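Cytosine deaminase (Klebsiella pneumoniae, PDB 4R85) catalyses the hydrolytic deamination of cytosine and, probably, of 5-methylcytosine, which occupies its iron(II)-containing active site here. Local coordinates at residues A61-G66 and S309-W314; P55-D60 and V114-D119; R389-I394 and R403-I408. All blocks are in the same frame, centred on the assembly; numbering follows the deposited sequence.

Contact 1. Residues A61-G66 and S309-W314; sequences ATLTAG and SIQDPW. With 17E (5-methylcytosine), chain G.
Ala61 pushes its methyl into the corner made by Pro313 and Trp314: CB lies 4.1 Å from Pro313 CD and meets the indole at its edge, near the ring plane, by CZ3. Beside it Thr64 OG1 bears on the proline ring, 3.3 Å from Pro313 CD. With OG1 set between the backbone N and the carbonyl carbon (chi1 66°), that same hydroxyl turns back and donates to Ala61 O at 2.7 Å, bridging the ends of a type II beta turn that runs from Ala61 to Thr64. Both loops follow barrel strands of the amidohydrolase fold, 47-57 and 303-305, on the side where the substrate binds. The turn fits over the protruding backbone carbonyls of Ile310 and Gln311. Ile310 O takes two donors, Leu63 N at 3.0 Å, in the carbonyl plane, and Thr62 OG1 at 2.9 Å, tilted 18° from it; the Thr62 hydroxyl also pairs with Thr102 of helix 92-108. Further along, Ala65 N binds Gln311 O from well above its carbonyl plane. Leu63 CD2 leans against the amide of Gln311, 3.6 Å from OE1. Asp312 OD2 accepts from Trp314 N in an Asx turn, and the indole lays one face over 5-methylcytosine, whose C6 sits 3.2 Å above the ring plane, over its centre; Pro313 CB backs the opposite face, while Trp314 NE1 is bonded to Leu76 O.

Contact 2. Residues P55-D60 and V114-D119; sequences PHIHLD and VRTHVD. With FE2 (Fe (II) ion), chain H; 17E (5-methylcytosine), chain G.
His117 lays the NE2 side of its imidazole over one face of the His56 ring, NE2 standing 3.2 Å above the plane and toward the rim, with the two planes 31° apart. Its CB makes an off-centre CH-pi contact with the His58 ring, 4.2 Å from the centroid. His56 and His58 bind iron(II) through NE2, at 2.3 Å each, and Asp308, His209 and His241 complete the site. His56 swings its ring to the metal with CG anti to the backbone N (chi1 -170°), and has a further polar partner in Ser240. The His58 ring turns one face to the methyl CM5 of 5-methylcytosine.

Underneath, strands 47-57 and 111-119 run side by side in the parallel barrel of the amidohydrolase fold. Ile57 is the hinge of the pairing: its N donates to Arg115 O, and its O receives His117 N at 2.9 Å. Two residues on from Ile57 a side chain takes part in the pairing, Leu59 N donating to Thr116 OG1 at 2.9 Å while Leu59 CB and CG crowd the same oxygen. On the barrel's outer side Ile57 CG2 packs on Val114 CG1. Farther on, Asp60 OD1 accepts Asp119 N at 2.8 Å from above the carboxylate plane, in a nearly straight bond (172°), and a water bridges that oxygen to Asp119 O.

A second water, donating to Pro55 O, is hydrogen-bonded to His117 NE2 at the imidazole edge. His117 is therefore a second-shell residue: its ring is held by the water and lies over His56, while its CB touches His58, so the rotation of the His56 ring is likely restrained by this packing as well as by the metal bond.

Contact 3. Residues R389-I394 and R403-I408; sequences RVLTSI and REVEHI
Strand 390-394 and the start of 403-408 come together at one point, the CA atoms of Leu391 and Arg403 being 4.7 Å apart, and the second segment then peels away. A single backbone bond joins them, Arg403 N to Leu391 O, at 2.8 Å and nearly straight (175°). Leu391 and Thr392 both face Ile374 of the adjoining strand, a classic beta bulge. Arg403 folds its side chain back along the strand, and NH1 meets Val390 O at 2.8 Å, in the guanidinium plane and on a carbonyl lone pair; it also donates to Asp108 O. The hairpin of strands 390-395 and 398-403 ends this chain's larger sheet, and an antiparallel pairing of Arg403 and Ile408 with the second subunit carries that sheet across the dimer interface. Arg389, from the other segment, bends its chain at chi3 and donates from NH1 to Glu404 O at 2.8 Å. Its guanidinium is sandwiched between Arg403 CD, 3.6 Å above one face, and Glu406 CB over the centre of the other. The two guanidinium planes stand 74° apart, and their like charges are probably offset in part by Glu406 of the second subunit, in a salt bridge to Arg389 NH2 and a weak, long ion pair to Arg403 NE; the local Glu406 OE2 forms salt bridges with Arg403 and Arg389 of that subunit. Leu391 CD1 packs on Val405 CG2 at 3.6 Å.

Overall arrangement
From the N terminus the chain reaches 55-60 and runs straight on into 61-66, so contacts 1 and 2 share one continuous stretch at the end of strand 47-57. Contact 2 closes first, after helices 76-87 and 92-108, when strand 111-119 returns beside its neighbour. Contact 1 closes only at 309-314, after most of the barrel, tying the loop behind the first barrel strand to the one behind strand 303-305. Their segments alternate, so the two loops cross; they touch through Ile57 and Ile310, and both reach 5-methylcytosine. Contact 3 follows in series, closing the hairpin of strands 390-395 and 398-403 at the far end of the sheet that also holds contact 2, about 27 Å away between centres.

Contact 1. Residues A61-G66 and S309-W314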
loop_
_atom_site.group_PDB
_atom_site.type_symbol
_atom_site.label_atom_id
_atom_site.label_comp_id
_atom_site.label_asym_id
_atom_site.label_seq_id
_atom_site.Cartn_x
_atom_site.Cartn_y
_atom_site.Cartn_z
ATOM N N ALA A 61 -17.022 -13.519 -7.616
ATOM C CA ALA A 61 -15.733 -14.088 -8.010
ATOM C C ALA A 61 -14.740 -14.192 -6.857
ATOM O O ALA A 61 -13.660 -14.756 -7.010
ATOM C CB ALA A 61 -15.120 -13.283 -9.156
ATOM N N THR A 62 -15.110 -13.668 -5.695
ATOM C CA THR A 62 -14.177 -13.620 -4.571
ATOM C C THR A 62 -13.691 -15.016 -4.133
ATOM O O THR A 62 -14.445 -15.991 -4.169
ATOM C CB THR A 62 -14.784 -12.846 -3.374
ATOM O OG1 THR A 62 -13.768 -12.592 -2.401
ATOM C CG2 THR A 62 -15.911 -13.654 -2.740
ATOM N N LEU A 63 -12.417 -15.104 -3.757
ATOM C CA LEU A 63 -11.826 -16.333 -3.219
ATOM C C LEU A 63 -11.758 -17.465 -4.248
ATOM O O LEU A 63 -11.800 -18.635 -3.879
ATOM C CB LEU A 63 -12.567 -16.812 -1.960
ATOM C CG LEU A 63 -12.883 -15.746 -0.911
ATOM C CD1 LEU A 63 -13.569 -16.350 0.311
ATOM C CD2 LEU A 63 -11.604 -15.024 -0.505
ATOM N N THR A 64 -11.671 -17.119 -5.530
ATOM C CA THR A 64 -11.582 -18.141 -6.585
ATOM C C THR A 64 -10.248 -18.085 -7.327
ATOM O O THR A 64 -10.080 -18.748 -8.350
ATOM C CB THR A 64 -12.719 -18.022 -7.637
ATOM O OG1 THR A 64 -12.590 -16.797 -8.368
ATOM C CG2 THR A 64 -14.094 -18.087 -6.984
ATOM N N ALA A 65 -9.310 -17.291 -6.814
ATOM C CA ALA A 65 -7.971 -17.201 -7.407
ATOM C C ALA A 65 -7.324 -18.580 -7.619
ATOM O O ALA A 65 -7.231 -19.385 -6.683
ATOM C CB ALA A 65 -7.071 -16.328 -6.546
ATOM N N GLY A 66 -6.894 -18.836 -8.854
ATOM C CA GLY A 66 -6.211 -20.069 -9.218
ATOM C C GLY A 66 -7.100 -21.238 -9.615
ATOM O O GLY A 66 -6.604 -22.343 -9.877
ATOM N N SER A 309 -11.441 -6.388 -5.896
ATOM C CA SER A 309 -11.238 -7.830 -5.831
ATOM C C SER A 309 -10.646 -8.289 -4.516
ATOM O O SER A 309 -9.789 -7.630 -3.950
ATOM C CB SER A 309 -10.271 -8.263 -6.930
ATOM O OG SER A 309 -10.870 -8.157 -8.201
ATOM N N ILE A 310 -11.084 -9.454 -4.057
ATOM C CA ILE A 310 -10.379 -10.162 -3.006
ATOM C C ILE A 310 -10.136 -11.606 -3.447
ATOM O O ILE A 310 -11.076 -12.399 -3.573
ATOM C CB ILE A 310 -11.134 -10.088 -1.666
ATOM C CG1 ILE A 310 -11.159 -8.629 -1.173
ATOM C CG2 ILE A 310 -10.480 -10.997 -0.635
ATOM C CD1 ILE A 310 -11.797 -8.420 0.202
ATOM N N GLN A 311 -8.866 -11.915 -3.708
ATOM C CA GLN A 311 -8.404 -13.243 -4.100
ATOM C C GLN A 311 -9.208 -13.852 -5.242
ATOM O O GLN A 311 -9.780 -14.932 -5.108
ATOM C CB GLN A 311 -8.395 -14.175 -2.888
ATOM C CG GLN A 311 -7.487 -13.702 -1.766
ATOM C CD GLN A 311 -7.551 -14.598 -0.544
ATOM O OE1 GLN A 311 -8.230 -14.283 0.435
ATOM N NE2 GLN A 311 -6.836 -15.715 -0.591
ATOM N N ASP A 312 -9.232 -13.172 -6.379
ATOM C CA ASP A 312 -10.088 -13.611 -7.470
ATOM C C ASP A 312 -9.257 -13.801 -8.765
ATOM O O ASP A 312 -8.020 -13.721 -8.707
ATOM C CB ASP A 312 -11.312 -12.661 -7.580
ATOM C CG ASP A 312 -10.976 -11.303 -8.188
ATOM O OD1 ASP A 312 -11.879 -10.434 -8.201
ATOM O OD2 ASP A 312 -9.841 -11.091 -8.661
ATOM N N PRO A 313 -9.904 -14.067 -9.922
ATOM C CA PRO A 313 -9.050 -14.322 -11.095
ATOM C C PRO A 313 -8.215 -13.111 -11.556
ATOM O O PRO A 313 -7.273 -13.300 -12.318
ATOM C CB PRO A 313 -10.059 -14.680 -12.193
ATOM C CG PRO A 313 -11.271 -15.154 -11.467
ATOM C CD PRO A 313 -11.329 -14.333 -10.221
ATOM N N TRP A 314 -8.545 -11.909 -11.090
ATOM C CA TRP A 314 -7.844 -10.699 -11.524
ATOM C C TRP A 314 -6.765 -10.251 -10.540
ATOM O O TRP A 314 -5.797 -9.594 -10.927
ATOM C CB TRP A 314 -8.832 -9.547 -11.756
ATOM C CG TRP A 314 -9.732 -9.787 -12.914
ATOM C CD1 TRP A 314 -9.503 -9.444 -14.222
ATOM C CD2 TRP A 314 -11.009 -10.438 -12.882
ATOM N NE1 TRP A 314 -10.564 -9.845 -15.006
ATOM C CE2 TRP A 314 -11.499 -10.461 -14.208
ATOM C CE3 TRP A 314 -11.784 -11.003 -11.861
ATOM C CZ2 TRP A 314 -12.737 -11.037 -14.541
ATOM C CZ3 TRP A 314 -13.019 -11.578 -12.193
ATOM C CH2 TRP A 314 -13.476 -11.590 -13.524
HETATM N N1 17E G . -14.073 -7.850 -14.319
HETATM C C2 17E G . -13.707 -6.711 -14.908
HETATM O O2 17E G . -14.140 -6.442 -16.182
HETATM N N3 17E G . -12.930 -5.819 -14.286
HETATM C C4 17E G . -12.488 -6.055 -13.040
HETATM N N4 17E G . -11.656 -5.096 -12.386
HETATM C C5 17E G . -12.846 -7.233 -12.382
HETATM C C6 17E G . -13.662 -8.130 -13.066
HETATM C CM5 17E G . -12.366 -7.510 -10.993
#

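Contact 2. Residues P55-D60 and V114-D119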
loop_
_atom_site.group_PDB
_atom_site.type_symbol
_atom_site.label_atom_id
_atom_site.label_comp_id
_atom_site.label_asym_id
_atom_site.label_seq_id
_atom_site.Cartn_x
_atom_site.Cartn_y
_atom_site.Cartn_z
ATOM N N PRO A 55 -17.728 0.425 -2.076
ATOM C CA PRO A 55 -18.695 0.750 -3.127
ATOM C C PRO A 55 -18.484 -0.037 -4.413
ATOM O O PRO A 55 -19.236 0.183 -5.362
ATOM C CB PRO A 55 -18.424 2.236 -3.394
ATOM C CG PRO A 55 -16.949 2.381 -3.113
ATOM C CD PRO A 55 -16.654 1.428 -1.973
ATOM N N HIS A 56 -17.485 -0.913 -4.454
ATOM C CA HIS A 56 -17.205 -1.675 -5.664
ATOM C C HIS A 56 -16.356 -2.910 -5.379
ATOM O O HIS A 56 -15.134 -2.816 -5.205
ATOM C CB HIS A 56 -16.491 -0.782 -6.689
ATOM C CG HIS A 56 -16.379 -1.396 -8.045
ATOM N ND1 HIS A 56 -16.812 -0.756 -9.187
ATOM C CD2 HIS A 56 -15.872 -2.587 -8.446
ATOM C CE1 HIS A 56 -16.582 -1.529 -10.233
ATOM N NE2 HIS A 56 -16.024 -2.647 -9.806
ATOM N N ILE A 57 -17.003 -4.068 -5.365
ATOM C CA ILE A 57 -16.322 -5.344 -5.159
ATOM C C ILE A 57 -17.064 -6.395 -5.973
ATOM O O ILE A 57 -18.244 -6.208 -6.273
ATOM C CB ILE A 57 -16.297 -5.708 -3.656
ATOM C CG1 ILE A 57 -15.446 -6.956 -3.397
ATOM C CG2 ILE A 57 -17.723 -5.837 -3.099
ATOM C CD1 ILE A 57 -14.952 -7.054 -1.951
ATOM N N HIS A 58 -16.372 -7.468 -6.366
ATOM C CA HIS A 58 -17.000 -8.560 -7.101
ATOM C C HIS A 58 -17.131 -9.777 -6.207
ATOM O O HIS A 58 -16.256 -10.659 -6.213
ATOM C CB HIS A 58 -16.174 -8.944 -8.329
ATOM C CG HIS A 58 -16.045 -7.848 -9.342
ATOM N ND1 HIS A 58 -16.734 -7.855 -10.534
ATOM C CD2 HIS A 58 -15.291 -6.724 -9.349
ATOM C CE1 HIS A 58 -16.420 -6.779 -11.231
ATOM N NE2 HIS A 58 -15.548 -6.076 -10.532
ATOM N N LEU A 59 -18.221 -9.837 -5.450
ATOM C CA LEU A 59 -18.432 -10.936 -4.501
ATOM C C LEU A 59 -18.689 -12.284 -5.164
ATOM O O LEU A 59 -18.468 -13.325 -4.551
ATOM C CB LEU A 59 -19.572 -10.614 -3.533
ATOM C CG LEU A 59 -19.259 -9.516 -2.525
ATOM C CD1 LEU A 59 -20.439 -9.290 -1.598
ATOM C CD2 LEU A 59 -17.993 -9.871 -1.743
ATOM N N ASP A 60 -19.160 -12.286 -6.405
ATOM C CA ASP A 60 -19.391 -13.567 -7.069
ATOM C C ASP A 60 -18.077 -14.290 -7.364
ATOM O O ASP A 60 -18.016 -15.520 -7.326
ATOM C CB ASP A 60 -20.270 -13.430 -8.326
ATOM C CG ASP A 60 -19.653 -12.545 -9.405
ATOM O OD1 ASP A 60 -20.052 -12.711 -10.578
ATOM O OD2 ASP A 60 -18.786 -11.692 -9.098
ATOM N N VAL A 114 -21.963 -2.075 1.181
ATOM C CA VAL A 114 -21.251 -2.773 0.127
ATOM C C VAL A 114 -22.057 -2.749 -1.163
ATOM O O VAL A 114 -23.254 -2.996 -1.151
ATOM C CB VAL A 114 -21.023 -4.254 0.510
ATOM C CG1 VAL A 114 -20.337 -5.026 -0.638
ATOM C CG2 VAL A 114 -20.218 -4.368 1.795
ATOM N N ARG A 115 -21.398 -2.455 -2.276
ATOM C CA ARG A 115 -22.027 -2.626 -3.578
ATOM C C ARG A 115 -21.243 -3.684 -4.347
ATOM O O ARG A 115 -20.054 -3.504 -4.621
ATOM C CB ARG A 115 -22.068 -1.304 -4.348
ATOM C CG ARG A 115 -22.579 -1.448 -5.782
ATOM C CD ARG A 115 -22.585 -0.098 -6.502
ATOM N NE ARG A 115 -23.725 0.727 -6.100
ATOM C CZ ARG A 115 -23.946 1.944 -6.575
ATOM N NH1 ARG A 115 -23.089 2.466 -7.446
ATOM N NH2 ARG A 115 -25.008 2.640 -6.175
ATOM N N THR A 116 -21.895 -4.800 -4.667
ATOM C CA THR A 116 -21.203 -5.871 -5.369
ATOM C C THR A 116 -21.666 -5.924 -6.808
ATOM O O THR A 116 -22.851 -5.758 -7.088
ATOM C CB THR A 116 -21.405 -7.265 -4.715
ATOM O OG1 THR A 116 -20.606 -8.232 -5.408
ATOM C CG2 THR A 116 -22.862 -7.708 -4.776
ATOM N N HIS A 117 -20.722 -6.121 -7.719
ATOM C CA HIS A 117 -21.066 -6.457 -9.090
ATOM C C HIS A 117 -21.213 -7.975 -9.180
ATOM O O HIS A 117 -20.495 -8.713 -8.500
ATOM C CB HIS A 117 -19.995 -5.928 -10.058
ATOM C CG HIS A 117 -19.904 -4.434 -10.061
ATOM N ND1 HIS A 117 -20.382 -3.660 -11.097
ATOM C CD2 HIS A 117 -19.454 -3.569 -9.121
ATOM C CE1 HIS A 117 -20.212 -2.382 -10.802
ATOM N NE2 HIS A 117 -19.651 -2.300 -9.610
ATOM N N VAL A 118 -22.177 -8.438 -9.974
ATOM C CA VAL A 118 -22.367 -9.865 -10.208
ATOM C C VAL A 118 -22.454 -10.106 -11.704
ATOM O O VAL A 118 -23.243 -9.464 -12.382
ATOM C CB VAL A 118 -23.673 -10.386 -9.580
ATOM C CG1 VAL A 118 -23.777 -11.915 -9.757
ATOM C CG2 VAL A 118 -23.741 -10.003 -8.125
ATOM N N ASP A 119 -21.652 -11.038 -12.214
ATOM C CA ASP A 119 -21.625 -11.330 -13.643
ATOM C C ASP A 119 -22.955 -11.959 -14.076
ATOM O O ASP A 119 -23.329 -13.026 -13.593
ATOM C CB ASP A 119 -20.434 -12.248 -13.956
ATOM C CG ASP A 119 -20.305 -12.591 -15.431
ATOM O OD1 ASP A 119 -19.439 -13.441 -15.745
ATOM O OD2 ASP A 119 -21.039 -12.030 -16.277
HETATM FE FE FE2 H . -14.653 -3.984 -11.001
HETATM N N1 17E G . -14.073 -7.850 -14.319
HETATM C C2 17E G . -13.707 -6.711 -14.908
HETATM O O2 17E G . -14.140 -6.442 -16.182
HETATM N N3 17E G . -12.930 -5.819 -14.286
HETATM C C4 17E G . -12.488 -6.055 -13.040
HETATM N N4 17E G . -11.656 -5.096 -12.386
HETATM C C5 17E G . -12.846 -7.233 -12.382
HETATM C C6 17E G . -13.662 -8.130 -13.066
HETATM C CM5 17E G . -12.366 -7.510 -10.993
HETATM O O HOH W 1 -19.293 -0.253 -8.011
HETATM O O HOH W 2 -21.637 -14.635 -11.785
#

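Contact 3. Residues R389-I394 and R403-I408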
loop_
_atom_site.group_PDB
_atom_site.type_symbol
_atom_site.label_atom_id
_atom_site.label_comp_id
_atom_site.label_asym_id
_atom_site.label_seq_id
_atom_site.Cartn_x
_atom_site.Cartn_y
_atom_site.Cartn_z
ATOM N N ARG A 389 -6.708 0.485 13.561
ATOM C CA ARG A 389 -7.612 -0.632 13.761
ATOM C C ARG A 389 -9.005 -0.142 14.127
ATOM O O ARG A 389 -9.163 0.885 14.792
ATOM C CB ARG A 389 -7.060 -1.543 14.858
ATOM C CG ARG A 389 -5.716 -2.159 14.497
ATOM C CD ARG A 389 -4.867 -2.471 15.724
ATOM N NE ARG A 389 -4.997 -3.859 16.169
ATOM C CZ ARG A 389 -5.768 -4.252 17.178
ATOM N NH1 ARG A 389 -6.488 -3.362 17.849
ATOM N NH2 ARG A 389 -5.821 -5.535 17.515
ATOM N N VAL A 390 -10.017 -0.877 13.684
ATOM C CA VAL A 390 -11.385 -0.594 14.084
ATOM C C VAL A 390 -11.613 -1.266 15.422
ATOM O O VAL A 390 -11.594 -2.499 15.522
ATOM C CB VAL A 390 -12.393 -1.137 13.065
ATOM C CG1 VAL A 390 -13.815 -1.029 13.614
ATOM C CG2 VAL A 390 -12.246 -0.400 11.729
ATOM N N LEU A 391 -11.818 -0.455 16.456
ATOM C CA LEU A 391 -11.931 -0.977 17.807
ATOM C C LEU A 391 -13.359 -1.405 18.134
ATOM O O LEU A 391 -13.574 -2.344 18.894
ATOM C CB LEU A 391 -11.466 0.071 18.816
ATOM C CG LEU A 391 -9.986 0.453 18.772
ATOM C CD1 LEU A 391 -9.685 1.391 19.912
ATOM C CD2 LEU A 391 -9.084 -0.782 18.839
ATOM N N THR A 392 -14.331 -0.695 17.571
ATOM C CA THR A 392 -15.732 -1.003 17.812
ATOM C C THR A 392 -16.527 -0.717 16.553
ATOM O O THR A 392 -16.307 0.293 15.893
ATOM C CB THR A 392 -16.304 -0.151 18.960
ATOM O OG1 THR A 392 -15.428 -0.216 20.094
ATOM C CG2 THR A 392 -17.682 -0.658 19.364
ATOM N N SER A 393 -17.426 -1.629 16.199
ATOM C CA SER A 393 -18.364 -1.383 15.118
ATOM C C SER A 393 -19.759 -1.507 15.690
ATOM O O SER A 393 -20.103 -2.525 16.293
ATOM C CB SER A 393 -18.174 -2.376 13.974
ATOM O OG SER A 393 -19.030 -2.066 12.885
ATOM N N ILE A 394 -20.547 -0.454 15.511
ATOM C CA ILE A 394 -21.910 -0.412 16.010
ATOM C C ILE A 394 -22.853 -0.334 14.827
ATOM O O ILE A 394 -22.640 0.442 13.902
ATOM C CB ILE A 394 -22.121 0.791 16.950
ATOM C CG1 ILE A 394 -21.224 0.648 18.181
ATOM C CG2 ILE A 394 -23.586 0.905 17.375
ATOM C CD1 ILE A 394 -21.238 1.860 19.112
ATOM N N ARG A 403 -12.815 -5.041 19.226
ATOM C CA ARG A 403 -11.412 -5.405 19.194
ATOM C C ARG A 403 -10.751 -4.793 20.411
ATOM O O ARG A 403 -11.110 -3.694 20.832
ATOM C CB ARG A 403 -10.760 -4.816 17.944
ATOM C CG ARG A 403 -9.954 -5.782 17.114
ATOM C CD ARG A 403 -9.303 -5.046 15.942
ATOM N NE ARG A 403 -9.330 -5.820 14.704
ATOM C CZ ARG A 403 -10.224 -5.655 13.732
ATOM N NH1 ARG A 403 -11.177 -4.730 13.836
ATOM N NH2 ARG A 403 -10.158 -6.411 12.643
ATOM N N GLU A 404 -9.787 -5.497 20.988
ATOM C CA GLU A 404 -9.007 -4.913 22.062
ATOM C C GLU A 404 -7.946 -4.004 21.464
ATOM O O GLU A 404 -7.479 -4.235 20.347
ATOM C CB GLU A 404 -8.366 -6.002 22.924
ATOM C CG GLU A 404 -9.292 -6.575 23.984
ATOM C CD GLU A 404 -9.674 -5.551 25.042
ATOM O OE1 GLU A 404 -8.931 -4.559 25.213
ATOM O OE2 GLU A 404 -10.720 -5.736 25.704
ATOM N N VAL A 405 -7.584 -2.957 22.194
ATOM C CA VAL A 405 -6.487 -2.094 21.782
ATOM C C VAL A 405 -5.192 -2.900 21.833
ATOM O O VAL A 405 -4.936 -3.615 22.803
ATOM C CB VAL A 405 -6.376 -0.842 22.680
ATOM C CG1 VAL A 405 -5.134 -0.033 22.336
ATOM C CG2 VAL A 405 -7.618 0.016 22.535
ATOM N N GLU A 406 -4.395 -2.798 20.776
ATOM C CA GLU A 406 -3.151 -3.550 20.687
ATOM C C GLU A 406 -2.240 -3.222 21.866
ATOM O O GLU A 406 -2.062 -2.055 22.224
ATOM C CB GLU A 406 -2.440 -3.246 19.371
ATOM C CG GLU A 406 -1.281 -4.176 19.070
ATOM C CD GLU A 406 -0.558 -3.803 17.795
ATOM O OE1 GLU A 406 -0.133 -2.635 17.672
ATOM O OE2 GLU A 406 -0.423 -4.676 16.913
ATOM N N HIS A 407 -1.685 -4.258 22.485
ATOM C CA HIS A 407 -0.748 -4.055 23.582
ATOM C C HIS A 407 0.562 -4.795 23.352
ATOM O O HIS A 407 0.592 -6.018 23.192
ATOM C CB HIS A 407 -1.380 -4.419 24.927
ATOM C CG HIS A 407 -2.107 -3.279 25.571
ATOM N ND1 HIS A 407 -1.772 -1.961 25.341
ATOM C CD2 HIS A 407 -3.155 -3.256 26.429
ATOM C CE1 HIS A 407 -2.577 -1.176 26.034
ATOM N NE2 HIS A 407 -3.425 -1.936 26.703
ATOM N N ILE A 408 1.640 -4.024 23.306
ATOM C CA ILE A 408 2.969 -4.563 23.078
ATOM C C ILE A 408 3.726 -4.604 24.393
ATOM O O ILE A 408 3.743 -3.622 25.134
ATOM C CB ILE A 408 3.755 -3.702 22.073
ATOM C CG1 ILE A 408 2.912 -3.455 20.819
ATOM C CG2 ILE A 408 5.083 -4.364 21.721
ATOM C CD1 ILE A 408 3.679 -2.809 19.686
#